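Local coordinates for protein member of DUF4221 family (Bacteroides vulgatus, PDB 3S9J) that is of unknown function but folds as a six-bladed beta-propeller that binds sodium ions in the crystal, at residues Y328-V333 against N353-T358; F32-N37 against I54-I59; K302-I307 against L338-N343. All coordinates share one frame; numbering follows the deposited sequence.

Contact 1: Y328-V333 against N353-T358. With NA (sodium ion), chain C.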
ATOM      1  N   TYR A 328      -8.266   1.428   8.174  1.00 21.86           N
ATOM      2  CA  TYR A 328      -7.284   0.381   7.893  1.00 22.29           C
ATOM      3  C   TYR A 328      -6.350   0.721   6.742  1.00 19.82           C
ATOM      4  O   TYR A 328      -5.337   0.035   6.581  1.00 23.13           O
ATOM      5  CB  TYR A 328      -7.951  -0.990   7.685  1.00 23.08           C
ATOM      6  CG  TYR A 328      -8.957  -1.058   6.563  1.00 24.15           C
ATOM      7  CD1 TYR A 328      -8.527  -1.166   5.236  1.00 24.29           C
ATOM      8  CD2 TYR A 328     -10.309  -1.017   6.807  1.00 26.02           C
ATOM      9  CE1 TYR A 328      -9.432  -1.214   4.179  1.00 26.42           C
ATOM     10  CE2 TYR A 328     -11.239  -1.104   5.752  1.00 26.53           C
ATOM     11  CZ  TYR A 328     -10.805  -1.196   4.453  1.00 28.03           C
ATOM     12  OH  TYR A 328     -11.673  -1.242   3.397  1.00 31.93           O
ATOM     13  N   LYS A 329      -6.653   1.757   5.979  1.00 19.84           N
ATOM     14  CA  LYS A 329      -5.735   2.265   4.983  1.00 19.49           C
ATOM     15  C   LYS A 329      -4.545   3.042   5.582  1.00 21.55           C
ATOM     16  O   LYS A 329      -3.679   3.518   4.836  1.00 21.37           O
ATOM     17  CB  LYS A 329      -6.467   3.075   3.913  1.00 20.84           C
ATOM     18  CG  LYS A 329      -7.450   2.182   3.151  1.00 21.09           C
ATOM     19  CD  LYS A 329      -8.022   2.846   1.928  1.00 25.18           C
ATOM     20  CE  LYS A 329      -9.010   1.941   1.234  1.00 24.76           C
ATOM     21  NZ  LYS A 329      -9.631   2.556   0.000  1.00 24.45           N
HETATM   22  N   MSE A 330      -4.505   3.114   6.917  1.00 21.87           N
HETATM   23  CA  MSE A 330      -3.306   3.492   7.670  1.00 21.18           C
HETATM   24  C   MSE A 330      -2.959   2.379   8.657  1.00 23.66           C
HETATM   25  O   MSE A 330      -3.393   2.385   9.827  1.00 23.89           O
HETATM   26  CB  MSE A 330      -3.497   4.816   8.389  1.00 20.23           C
HETATM   27  CG  MSE A 330      -3.335   6.034   7.484  1.00 21.33           C
HETATM   28 SE   MSE A 330      -3.094   7.686   8.475  0.75 16.59          SE
HETATM   29  CE  MSE A 330      -4.864   7.803   9.301  1.00 21.37           C
ATOM     30  N   SER A 331      -2.255   1.376   8.149  1.00 21.04           N
ATOM     31  CA  SER A 331      -1.836   0.222   8.936  1.00 19.59           C
ATOM     32  C   SER A 331      -0.328   0.031   8.740  1.00 22.29           C
ATOM     33  O   SER A 331       0.203   0.384   7.686  1.00 24.24           O
ATOM     34  CB  SER A 331      -2.594  -1.050   8.508  1.00 25.19           C
ATOM     35  OG  SER A 331      -3.963  -0.948   8.853  1.00 23.75           O
ATOM     36  N   PHE A 332       0.338  -0.498   9.759  1.00 21.94           N
ATOM     37  CA  PHE A 332       1.751  -0.854   9.655  1.00 22.31           C
ATOM     38  C   PHE A 332       2.117  -1.937  10.640  1.00 22.83           C
ATOM     39  O   PHE A 332       1.444  -2.142  11.660  1.00 25.26           O
ATOM     40  CB  PHE A 332       2.653   0.360   9.870  1.00 22.94           C
ATOM     41  CG  PHE A 332       2.730   0.858  11.303  1.00 22.55           C
ATOM     42  CD1 PHE A 332       1.837   1.834  11.763  1.00 23.24           C
ATOM     43  CD2 PHE A 332       3.717   0.411  12.178  1.00 23.56           C
ATOM     44  CE1 PHE A 332       1.898   2.317  13.054  1.00 25.09           C
ATOM     45  CE2 PHE A 332       3.783   0.895  13.503  1.00 26.83           C
ATOM     46  CZ  PHE A 332       2.876   1.859  13.937  1.00 26.87           C
ATOM     47  N   VAL A 333       3.178  -2.662  10.329  1.00 24.56           N
ATOM     48  CA  VAL A 333       3.691  -3.666  11.273  1.00 26.19           C
ATOM     49  C   VAL A 333       4.850  -3.037  12.035  1.00 25.85           C
ATOM     50  O   VAL A 333       5.798  -2.529  11.424  1.00 26.00           O
ATOM     51  CB  VAL A 333       4.189  -4.915  10.557  1.00 28.15           C
ATOM     52  CG1 VAL A 333       4.805  -5.939  11.592  1.00 26.31           C
ATOM     53  CG2 VAL A 333       3.046  -5.566   9.753  1.00 27.29           C
ATOM     54  N   ASN A 353      -6.858  15.803  15.554  1.00 24.86           N
ATOM     55  CA  ASN A 353      -5.499  16.166  16.036  1.00 26.48           C
ATOM     56  C   ASN A 353      -4.876  15.135  16.949  1.00 25.08           C
ATOM     57  O   ASN A 353      -4.044  15.448  17.791  1.00 25.26           O
ATOM     58  CB  ASN A 353      -5.498  17.563  16.620  1.00 30.27           C
ATOM     59  CG  ASN A 353      -5.415  18.627  15.519  1.00 37.43           C
ATOM     60  OD1 ASN A 353      -4.621  18.519  14.563  1.00 38.23           O
ATOM     61  ND2 ASN A 353      -6.270  19.605  15.608  1.00 36.96           N
ATOM     62  N   LYS A 354      -5.292  13.887  16.782  1.00 24.22           N
ATOM     63  CA  LYS A 354      -4.637  12.766  17.436  1.00 25.86           C
ATOM     64  C   LYS A 354      -4.577  11.590  16.473  1.00 26.93           C
ATOM     65  O   LYS A 354      -5.612  11.046  16.086  1.00 26.56           O
ATOM     66  CB  LYS A 354      -5.397  12.373  18.701  1.00 29.67           C
ATOM     67  CG  LYS A 354      -4.610  11.536  19.702  1.00 43.50           C
ATOM     68  CD  LYS A 354      -3.890  12.371  20.786  1.00 54.83           C
ATOM     69  CE  LYS A 354      -4.812  13.144  21.761  1.00 52.95           C
ATOM     70  NZ  LYS A 354      -5.576  12.301  22.715  1.00 55.11           N
ATOM     71  N   LEU A 355      -3.373  11.218  16.057  1.00 23.07           N
ATOM     72  CA  LEU A 355      -3.182  10.026  15.223  1.00 20.88           C
ATOM     73  C   LEU A 355      -3.089   8.805  16.122  1.00 23.92           C
ATOM     74  O   LEU A 355      -2.194   8.690  16.950  1.00 24.43           O
ATOM     75  CB  LEU A 355      -1.964  10.135  14.327  1.00 19.40           C
ATOM     76  CG  LEU A 355      -1.591   8.936  13.481  1.00 22.05           C
ATOM     77  CD1 LEU A 355      -2.694   8.593  12.440  1.00 20.54           C
ATOM     78  CD2 LEU A 355      -0.227   9.252  12.780  1.00 22.75           C
ATOM     79  N   VAL A 356      -4.067   7.905  16.004  1.00 21.44           N
ATOM     80  CA  VAL A 356      -4.248   6.803  16.955  1.00 21.67           C
ATOM     81  C   VAL A 356      -4.175   5.481  16.223  1.00 23.89           C
ATOM     82  O   VAL A 356      -4.772   5.339  15.146  1.00 24.09           O
ATOM     83  CB  VAL A 356      -5.613   6.875  17.683  1.00 23.85           C
ATOM     84  CG1 VAL A 356      -5.828   5.688  18.622  1.00 27.41           C
ATOM     85  CG2 VAL A 356      -5.740   8.191  18.460  1.00 25.41           C
ATOM     86  N   PHE A 357      -3.443   4.542  16.808  1.00 23.32           N
ATOM     87  CA  PHE A 357      -3.351   3.162  16.323  1.00 25.34           C
ATOM     88  C   PHE A 357      -3.597   2.181  17.433  1.00 26.99           C
ATOM     89  O   PHE A 357      -3.187   2.418  18.571  1.00 29.22           O
ATOM     90  CB  PHE A 357      -1.950   2.858  15.756  1.00 23.90           C
ATOM     91  CG  PHE A 357      -1.552   3.674  14.587  1.00 23.80           C
ATOM     92  CD1 PHE A 357      -1.837   3.243  13.292  1.00 23.09           C
ATOM     93  CD2 PHE A 357      -0.826   4.840  14.751  1.00 23.33           C
ATOM     94  CE1 PHE A 357      -1.438   3.969  12.204  1.00 21.51           C
ATOM     95  CE2 PHE A 357      -0.402   5.569  13.663  1.00 20.58           C
ATOM     96  CZ  PHE A 357      -0.725   5.171  12.387  1.00 23.38           C
ATOM     97  N   THR A 358      -4.249   1.061  17.117  1.00 25.12           N
ATOM     98  CA  THR A 358      -4.332  -0.052  18.032  1.00 26.19           C
ATOM     99  C   THR A 358      -3.393  -1.159  17.555  1.00 26.68           C
ATOM    100  O   THR A 358      -3.353  -1.474  16.366  1.00 27.04           O
ATOM    101  CB  THR A 358      -5.767  -0.565  18.150  1.00 29.60           C
ATOM    102  OG1 THR A 358      -6.568   0.470  18.733  1.00 33.92           O
ATOM    103  CG2 THR A 358      -5.813  -1.820  19.017  1.00 29.17           C
TER
HETATM  104 NA    NA C 401      -3.451  18.381  12.248  1.00 25.09          NA
HETATM  105  O   HOH W   1      -5.182  16.909  11.453  1.00 21.79           O
HETATM  106  O   HOH W   2      -3.407  19.756   9.956  1.00 37.54           O
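In the blade that closes the six-bladed propeller, F332 on the innermost strand meets F357 two strands further out in a T-shaped pair. The edge of the F332 ring points at the face of F357: F332 CE1 stands 3.7 Å above the F357 plane, over its centre. The two planes are turned by 81°, with centroids 5.0 Å apart. F332 gets there by setting CG in the crowded position between its backbone N and carbonyl carbon (chi1 72°). The edge of F357 is used as well, since its CE1 lies 3.5 Å from the carbonyl O of M330. Further along, CE of M330, a selenomethionine, touches CD1 of L355 at 3.9 Å. These side chains span strand 337-341, which pairs with strand 327-334 through the backbones of S341 and Y339, while strand 8-19 from the start of the chain forms the outer edge of the blade; such joining of the chain's two ends in one sheet is the familiar closure of propellers. With F357 replaced by alanine, the F332 edge is likely to lose the face it points at, and a gap to open beside M330 O. At the start of 353-358, OD1 of N353 binds a sodium ion at 2.6 Å, with two waters and the backbone oxygens of D21 and T24 as further ligands.

Contact 2: F32-N37 against I54-I59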
ATOM      1  N   PHE A  32       5.204   4.484   6.425  1.00 21.46           N
ATOM      2  CA  PHE A  32       5.909   3.218   6.553  1.00 19.59           C
ATOM      3  C   PHE A  32       6.711   3.167   7.832  1.00 21.70           C
ATOM      4  O   PHE A  32       7.402   4.116   8.179  1.00 22.50           O
ATOM      5  CB  PHE A  32       6.897   3.058   5.413  1.00 20.84           C
ATOM      6  CG  PHE A  32       6.261   3.029   4.030  1.00 19.24           C
ATOM      7  CD1 PHE A  32       5.472   1.968   3.652  1.00 22.86           C
ATOM      8  CD2 PHE A  32       6.449   4.085   3.138  1.00 20.52           C
ATOM      9  CE1 PHE A  32       4.889   1.940   2.382  1.00 22.36           C
ATOM     10  CE2 PHE A  32       5.914   4.057   1.868  1.00 20.00           C
ATOM     11  CZ  PHE A  32       5.105   2.971   1.483  1.00 21.46           C
ATOM     12  N   GLN A  33       6.675   2.028   8.500  1.00 22.20           N
ATOM     13  CA  GLN A  33       7.518   1.794   9.665  1.00 22.63           C
ATOM     14  C   GLN A  33       8.941   1.476   9.186  1.00 23.36           C
ATOM     15  O   GLN A  33       9.144   0.791   8.169  1.00 23.17           O
ATOM     16  CB  GLN A  33       6.927   0.658  10.515  1.00 22.71           C
ATOM     17  CG  GLN A  33       7.625   0.377  11.831  1.00 23.74           C
ATOM     18  CD  GLN A  33       8.726  -0.686  11.741  1.00 25.76           C
ATOM     19  OE1 GLN A  33       9.154  -1.053  10.650  1.00 26.14           O
ATOM     20  NE2 GLN A  33       9.180  -1.181  12.907  1.00 25.97           N
ATOM     21  N   PHE A  34       9.918   1.948   9.961  1.00 24.06           N
ATOM     22  CA  PHE A  34      11.323   1.661   9.714  1.00 23.61           C
ATOM     23  C   PHE A  34      12.119   1.710  11.019  1.00 24.96           C
ATOM     24  O   PHE A  34      11.655   2.254  12.012  1.00 25.09           O
ATOM     25  CB  PHE A  34      11.911   2.612   8.674  1.00 21.98           C
ATOM     26  CG  PHE A  34      12.092   4.024   9.148  1.00 23.72           C
ATOM     27  CD1 PHE A  34      11.042   4.909   9.131  1.00 21.28           C
ATOM     28  CD2 PHE A  34      13.331   4.481   9.571  1.00 23.36           C
ATOM     29  CE1 PHE A  34      11.188   6.205   9.567  1.00 22.97           C
ATOM     30  CE2 PHE A  34      13.505   5.776  10.000  1.00 21.80           C
ATOM     31  CZ  PHE A  34      12.424   6.669   9.985  1.00 22.25           C
ATOM     32  N   GLU A  35      13.290   1.084  10.982  1.00 24.97           N
ATOM     33  CA  GLU A  35      14.246   1.122  12.073  1.00 26.88           C
ATOM     34  C   GLU A  35      15.426   1.987  11.721  1.00 25.70           C
ATOM     35  O   GLU A  35      15.885   1.966  10.590  1.00 25.99           O
ATOM     36  CB  GLU A  35      14.728  -0.288  12.378  1.00 29.98           C
ATOM     37  CG  GLU A  35      13.613  -1.254  12.825  1.00 31.59           C
ATOM     38  CD  GLU A  35      13.776  -1.806  14.204  1.00 41.50           C
ATOM     39  OE1 GLU A  35      14.760  -1.454  14.888  1.00 44.48           O
ATOM     40  OE2 GLU A  35      12.927  -2.617  14.626  1.00 35.08           O
ATOM     41  N   GLU A  36      15.898   2.754  12.706  1.00 28.00           N
ATOM     42  CA  GLU A  36      17.075   3.577  12.571  1.00 29.92           C
ATOM     43  C   GLU A  36      17.699   3.791  13.949  1.00 31.48           C
ATOM     44  O   GLU A  36      17.002   4.036  14.933  1.00 30.47           O
ATOM     45  CB  GLU A  36      16.740   4.916  11.934  1.00 27.52           C
ATOM     46  CG  GLU A  36      17.977   5.726  11.519  1.00 28.58           C
ATOM     47  CD  GLU A  36      17.680   7.006  10.748  1.00 35.36           C
ATOM     48  OE1 GLU A  36      16.556   7.150  10.219  1.00 30.20           O
ATOM     49  OE2 GLU A  36      18.580   7.893  10.673  1.00 31.32           O
ATOM     50  N   ASN A  37      19.017   3.665  14.014  1.00 34.79           N
ATOM     51  CA  ASN A  37      19.767   3.897  15.243  1.00 36.39           C
ATOM     52  C   ASN A  37      19.233   3.080  16.423  1.00 34.53           C
ATOM     53  O   ASN A  37      19.207   3.566  17.541  1.00 36.28           O
ATOM     54  CB  ASN A  37      19.740   5.387  15.599  1.00 38.27           C
ATOM     55  CG  ASN A  37      20.354   6.270  14.514  1.00 42.66           C
ATOM     56  OD1 ASN A  37      21.319   5.884  13.854  1.00 46.22           O
ATOM     57  ND2 ASN A  37      19.785   7.462  14.333  1.00 48.31           N
ATOM     58  N   ILE A  54       7.611  15.793   5.325  1.00 20.51           N
ATOM     59  CA  ILE A  54       7.555  14.471   5.878  1.00 19.60           C
ATOM     60  C   ILE A  54       7.768  14.585   7.381  1.00 20.92           C
ATOM     61  O   ILE A  54       8.704  15.252   7.842  1.00 23.12           O
ATOM     62  CB  ILE A  54       8.637  13.555   5.257  1.00 19.49           C
ATOM     63  CG1 ILE A  54       8.370  13.345   3.762  1.00 22.02           C
ATOM     64  CG2 ILE A  54       8.709  12.179   5.973  1.00 21.25           C
ATOM     65  CD1 ILE A  54       9.616  12.844   3.002  1.00 22.99           C
ATOM     66  N   VAL A  55       6.912  13.913   8.140  1.00 18.93           N
ATOM     67  CA  VAL A  55       7.055  13.838   9.576  1.00 18.87           C
ATOM     68  C   VAL A  55       7.521  12.438   9.945  1.00 20.50           C
ATOM     69  O   VAL A  55       7.015  11.441   9.420  1.00 20.72           O
ATOM     70  CB  VAL A  55       5.724  14.164  10.263  1.00 19.91           C
ATOM     71  CG1 VAL A  55       5.748  13.867  11.773  1.00 21.52           C
ATOM     72  CG2 VAL A  55       5.342  15.617   9.967  1.00 19.48           C
ATOM     73  N   ILE A  56       8.471  12.366  10.879  1.00 20.07           N
ATOM     74  CA  ILE A  56       8.902  11.110  11.409  1.00 20.54           C
ATOM     75  C   ILE A  56       8.395  11.006  12.838  1.00 22.66           C
ATOM     76  O   ILE A  56       8.689  11.883  13.657  1.00 22.83           O
ATOM     77  CB  ILE A  56      10.457  11.005  11.416  1.00 21.62           C
ATOM     78  CG1 ILE A  56      11.035  11.259  10.020  1.00 24.52           C
ATOM     79  CG2 ILE A  56      10.899   9.631  12.026  1.00 20.71           C
ATOM     80  CD1 ILE A  56      10.546  10.307   8.915  1.00 21.08           C
ATOM     81  N   PHE A  57       7.604   9.976  13.132  1.00 21.74           N
ATOM     82  CA  PHE A  57       7.098   9.750  14.465  1.00 21.44           C
ATOM     83  C   PHE A  57       7.947   8.734  15.228  1.00 23.25           C
ATOM     84  O   PHE A  57       8.296   7.703  14.688  1.00 22.68           O
ATOM     85  CB  PHE A  57       5.670   9.224  14.454  1.00 23.40           C
ATOM     86  CG  PHE A  57       4.629  10.232  14.007  1.00 21.80           C
ATOM     87  CD1 PHE A  57       4.199  11.254  14.854  1.00 25.14           C
ATOM     88  CD2 PHE A  57       4.065  10.141  12.768  1.00 24.53           C
ATOM     89  CE1 PHE A  57       3.249  12.167  14.442  1.00 22.47           C
ATOM     90  CE2 PHE A  57       3.087  11.022  12.366  1.00 21.62           C
ATOM     91  CZ  PHE A  57       2.654  12.027  13.191  1.00 22.20           C
ATOM     92  N   ASP A  58       8.185   9.035  16.493  1.00 24.16           N
ATOM     93  CA  ASP A  58       8.896   8.163  17.461  1.00 26.70           C
ATOM     94  C   ASP A  58       7.896   7.251  18.157  1.00 25.16           C
ATOM     95  O   ASP A  58       7.052   7.719  18.924  1.00 26.06           O
ATOM     96  CB  ASP A  58       9.601   9.074  18.438  1.00 28.72           C
ATOM     97  CG  ASP A  58      10.414   8.326  19.492  1.00 36.86           C
ATOM     98  OD1 ASP A  58      10.182   7.114  19.726  1.00 34.54           O
ATOM     99  OD2 ASP A  58      11.251   9.014  20.106  1.00 38.36           O
ATOM    100  N   ILE A  59       7.936   5.962  17.828  1.00 25.82           N
ATOM    101  CA  ILE A  59       6.936   5.017  18.306  1.00 26.90           C
ATOM    102  C   ILE A  59       7.021   4.805  19.821  1.00 27.34           C
ATOM    103  O   ILE A  59       6.003   4.909  20.534  1.00 26.24           O
ATOM    104  CB  ILE A  59       6.997   3.695  17.520  1.00 25.75           C
ATOM    105  CG1 ILE A  59       6.469   3.904  16.083  1.00 29.81           C
ATOM    106  CG2 ILE A  59       6.152   2.617  18.241  1.00 27.52           C
ATOM    107  CD1 ILE A  59       6.860   2.806  15.108  1.00 25.91           C
TER
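I56 and I59 are the residues of 54-59 that reach across to 32-37, where they meet F34 and Q33. Ahead of them comes V55, whose CG1 sits 3.8 Å above the plane of the F57 ring, over its centre, a contact made within 54-59 itself. I56 then makes the first direct contact: its branch methyl CG2 approaches CZ of F34 at 3.9 Å. The methyl comes in obliquely, and the two side chains run at about a right angle to each other. In F34, CG lies between the backbone N and the carbonyl carbon (chi1 71°), which swings the ring toward I56; the ring also has the carbonyl O of F32 at its edge. The next ring, that of F57, lies among F18, F44 and L20. Just past the strand, I59 offers its terminal CD1 to CG of Q33, 4.2 Å away and again nearly perpendicular. Q33 touches only through its aliphatic part: the chain bends at chi2 (-92°), and its amide is held beyond the contact, OE1 by K274 and NE2 by E40 and Y275. F34 and Q33 thus serve different faces of their strand, the former packing on P86 of the following blade. Strands 31-36, 39-46, 53-58 and 63-69 follow one another in this order to form a four-stranded antiparallel sheet, one blade of the six-bladed beta-propeller, and F34 and I56 meet across its second strand, 39-46.

Contact 3: K302-I307 against L338-N343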
ATOM      1  N   LYS A 302     -17.658   0.308   6.265  1.00 25.29           N
ATOM      2  CA  LYS A 302     -17.350  -0.974   5.626  1.00 25.70           C
ATOM      3  C   LYS A 302     -16.616  -1.894   6.602  1.00 26.87           C
ATOM      4  O   LYS A 302     -15.653  -1.502   7.227  1.00 27.00           O
ATOM      5  CB  LYS A 302     -16.572  -0.788   4.310  1.00 26.13           C
ATOM      6  CG  LYS A 302     -16.667  -2.035   3.397  1.00 25.31           C
ATOM      7  CD  LYS A 302     -16.055  -1.753   2.021  1.00 24.75           C
ATOM      8  CE  LYS A 302     -16.396  -2.884   1.033  1.00 23.77           C
ATOM      9  NZ  LYS A 302     -15.663  -2.822  -0.303  1.00 22.88           N
ATOM     10  N   GLU A 303     -17.126  -3.098   6.778  1.00 24.94           N
ATOM     11  CA  GLU A 303     -16.469  -4.060   7.650  0.50 27.00           C
ATOM     12  C   GLU A 303     -15.311  -4.711   6.924  1.00 25.91           C
ATOM     13  O   GLU A 303     -15.240  -4.680   5.681  1.00 24.45           O
ATOM     14  CB  GLU A 303     -17.468  -5.088   8.130  0.50 28.11           C
ATOM     15  CG  GLU A 303     -18.564  -4.450   8.973  0.50 28.27           C
ATOM     16  CD  GLU A 303     -19.745  -5.352   9.205  0.50 38.72           C
ATOM     17  OE1 GLU A 303     -20.145  -6.084   8.259  0.50 28.97           O
ATOM     18  OE2 GLU A 303     -20.281  -5.288  10.336  0.50 35.87           O
ATOM     19  N   PHE A 304     -14.388  -5.262   7.695  1.00 26.21           N
ATOM     20  CA  PHE A 304     -13.224  -5.933   7.118  1.00 24.04           C
ATOM     21  C   PHE A 304     -12.717  -7.037   8.010  1.00 25.84           C
ATOM     22  O   PHE A 304     -13.126  -7.184   9.170  1.00 26.63           O
ATOM     23  CB  PHE A 304     -12.099  -4.926   6.811  1.00 25.28           C
ATOM     24  CG  PHE A 304     -11.478  -4.305   8.021  1.00 25.08           C
ATOM     25  CD1 PHE A 304     -12.120  -3.246   8.677  1.00 24.74           C
ATOM     26  CD2 PHE A 304     -10.236  -4.732   8.484  1.00 24.02           C
ATOM     27  CE1 PHE A 304     -11.560  -2.641   9.798  1.00 23.81           C
ATOM     28  CE2 PHE A 304      -9.670  -4.145   9.612  1.00 25.09           C
ATOM     29  CZ  PHE A 304     -10.339  -3.086  10.264  1.00 23.40           C
ATOM     30  N   SER A 305     -11.852  -7.868   7.448  1.00 24.99           N
ATOM     31  CA  SER A 305     -11.164  -8.862   8.208  1.00 27.56           C
ATOM     32  C   SER A 305      -9.681  -8.814   7.880  1.00 27.11           C
ATOM     33  O   SER A 305      -9.266  -8.227   6.886  1.00 27.76           O
ATOM     34  CB  SER A 305     -11.725 -10.263   7.918  1.00 29.51           C
ATOM     35  OG  SER A 305     -11.445 -10.674   6.598  1.00 28.87           O
ATOM     36  N   VAL A 306      -8.905  -9.482   8.723  1.00 28.37           N
ATOM     37  CA  VAL A 306      -7.491  -9.718   8.464  1.00 26.68           C
ATOM     38  C   VAL A 306      -7.198 -11.191   8.584  1.00 28.51           C
ATOM     39  O   VAL A 306      -7.437 -11.809   9.634  1.00 29.63           O
ATOM     40  CB  VAL A 306      -6.604  -8.932   9.430  1.00 27.01           C
ATOM     41  CG1 VAL A 306      -5.128  -9.253   9.153  1.00 24.56           C
ATOM     42  CG2 VAL A 306      -6.883  -7.405   9.292  1.00 25.93           C
ATOM     43  N   ILE A 307      -6.730 -11.753   7.477  1.00 28.30           N
ATOM     44  CA  ILE A 307      -6.287 -13.135   7.383  1.00 28.36           C
ATOM     45  C   ILE A 307      -4.802 -13.191   7.759  1.00 29.16           C
ATOM     46  O   ILE A 307      -4.008 -12.400   7.256  1.00 28.50           O
ATOM     47  CB  ILE A 307      -6.442 -13.664   5.939  1.00 28.54           C
ATOM     48  CG1 ILE A 307      -7.891 -13.512   5.448  1.00 31.76           C
ATOM     49  CG2 ILE A 307      -5.898 -15.083   5.843  1.00 29.36           C
ATOM     50  CD1 ILE A 307      -8.069 -13.431   3.923  1.00 32.60           C
ATOM     51  N   LEU A 338       0.733  -5.761  14.691  1.00 28.72           N
ATOM     52  CA  LEU A 338       0.055  -5.087  13.592  1.00 25.72           C
ATOM     53  C   LEU A 338      -0.726  -3.910  14.106  1.00 26.75           C
ATOM     54  O   LEU A 338      -1.656  -4.059  14.943  1.00 28.57           O
ATOM     55  CB  LEU A 338      -0.889  -6.057  12.872  1.00 27.06           C
ATOM     56  CG  LEU A 338      -1.785  -5.495  11.759  1.00 25.78           C
ATOM     57  CD1 LEU A 338      -0.950  -4.921  10.606  1.00 23.94           C
ATOM     58  CD2 LEU A 338      -2.788  -6.560  11.281  1.00 25.24           C
ATOM     59  N   TYR A 339      -0.359  -2.730  13.629  1.00 24.20           N
ATOM     60  CA  TYR A 339      -1.011  -1.517  14.061  1.00 23.14           C
ATOM     61  C   TYR A 339      -2.016  -1.064  13.018  1.00 22.23           C
ATOM     62  O   TYR A 339      -1.681  -0.937  11.849  1.00 23.99           O
ATOM     63  CB  TYR A 339      -0.010  -0.408  14.300  1.00 23.53           C
ATOM     64  CG  TYR A 339       0.872  -0.607  15.521  1.00 25.63           C
ATOM     65  CD1 TYR A 339       2.028  -1.362  15.439  1.00 30.78           C
ATOM     66  CD2 TYR A 339       0.592   0.023  16.715  1.00 30.05           C
ATOM     67  CE1 TYR A 339       2.873  -1.523  16.544  1.00 30.06           C
ATOM     68  CE2 TYR A 339       1.449  -0.131  17.836  1.00 30.29           C
ATOM     69  CZ  TYR A 339       2.578  -0.914  17.729  1.00 31.76           C
ATOM     70  OH  TYR A 339       3.449  -1.072  18.805  1.00 33.56           O
ATOM     71  N   ILE A 340      -3.242  -0.787  13.472  1.00 23.38           N
ATOM     72  CA  ILE A 340      -4.317  -0.332  12.603  1.00 21.24           C
ATOM     73  C   ILE A 340      -4.848   0.949  13.182  1.00 22.06           C
ATOM     74  O   ILE A 340      -5.217   1.011  14.379  1.00 23.14           O
ATOM     75  CB  ILE A 340      -5.450  -1.380  12.466  1.00 23.05           C
ATOM     76  CG1 ILE A 340      -4.885  -2.748  12.074  1.00 26.85           C
ATOM     77  CG2 ILE A 340      -6.557  -0.914  11.460  1.00 22.46           C
ATOM     78  CD1 ILE A 340      -5.958  -3.850  11.937  1.00 25.76           C
ATOM     79  N   SER A 341      -4.921   1.983  12.342  1.00 21.00           N
ATOM     80  CA  SER A 341      -5.383   3.283  12.825  1.00 20.74           C
ATOM     81  C   SER A 341      -6.827   3.250  13.236  1.00 22.10           C
ATOM     82  O   SER A 341      -7.664   2.525  12.621  1.00 22.04           O
ATOM     83  CB  SER A 341      -5.201   4.361  11.751  1.00 21.13           C
ATOM     84  OG  SER A 341      -5.747   5.609  12.135  1.00 22.01           O
ATOM     85  N   GLU A 342      -7.145   4.073  14.239  1.00 20.46           N
ATOM     86  CA  GLU A 342      -8.544   4.316  14.660  1.00 22.39           C
ATOM     87  C   GLU A 342      -9.075   5.671  14.191  1.00 21.71           C
ATOM     88  O   GLU A 342     -10.076   6.156  14.711  1.00 23.00           O
ATOM     89  CB  GLU A 342      -8.690   4.143  16.185  1.00 24.98           C
ATOM     90  CG  GLU A 342      -8.619   2.667  16.585  1.00 30.92           C
ATOM     91  CD  GLU A 342      -9.317   2.309  17.896  1.00 40.21           C
ATOM     92  OE1 GLU A 342     -10.187   3.075  18.380  1.00 38.27           O
ATOM     93  OE2 GLU A 342      -8.985   1.230  18.439  1.00 38.71           O
ATOM     94  N   ASN A 343      -8.411   6.301  13.225  1.00 21.18           N
ATOM     95  CA  ASN A 343      -8.831   7.610  12.721  1.00 20.21           C
ATOM     96  C   ASN A 343      -9.929   7.481  11.642  1.00 21.30           C
ATOM     97  O   ASN A 343      -9.809   8.014  10.559  1.00 21.55           O
ATOM     98  CB  ASN A 343      -7.655   8.392  12.181  1.00 20.65           C
ATOM     99  CG  ASN A 343      -6.771   8.884  13.284  1.00 25.32           C
ATOM    100  OD1 ASN A 343      -5.995   8.109  13.816  1.00 25.74           O
ATOM    101  ND2 ASN A 343      -6.905  10.160  13.654  1.00 22.48           N
TER
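V306 and L338 meet through matching torsions: V306 CG1 lies opposite its backbone N (chi1 178°), and L338 places CG in the same way (chi1 175°), both CB atoms already pointing toward the partner segment. The two methyls, V306 CG1 and L338 CD2, come within 4.2 Å, with the side chains crossing obliquely. The backbones here stay well apart, the CA atoms of V306 and L338 being 10.2 Å from each other, as expected of sheets packed face against face. Two residues away on each strand the pattern recurs with a ring: I340 is extended to its tip, and its CD1 approaches the edge of F304 near the ring plane, 4.4 Å from CE2. Strand 304-309 belongs to the blade preceding the closing one, so both pairs lie at an interface between propeller blades. Y280 touches both V306 and L338, and F304 is stacked on F321 of its own sheet. Beyond I340, 338-343 leaves its strand through an ST turn in which S341 OG accepts from the backbone N of N343 at 3.0 Å; the side-chain amide of N343 bonds in turn through ND2 to K354 O, while its OD1 accepts from V356 N. Across the blades themselves the touching atoms are all carbon, slightly beyond van der Waals contact, which implies cohesion through buried apolar surface rather than through directional bonds.

How the contacts relate
Contacts 1 and 3 share the closing blade: their centres are 9 Å apart, and F332 O of contact 1 probably accepts a hydrogen bond from Y339 N of contact 3 at 2.7 Å. Y328 CD2 also packs on F304 CD1 (3.4 Å). Contact 2 is in the next blade; its centre and that of contact 1 are 14 Å apart. The two are joined by F332, whose CD2 is 3.6 Å from Q33 CB, and by L355, whose CD2 is 3.8 Å from F57 CE2. Contacts 2 and 3 do not touch, their centres being 21 Å apart, so contact 1 is the bridge between them. The sodium ion on N353 lies away from the touching side chains of contact 1.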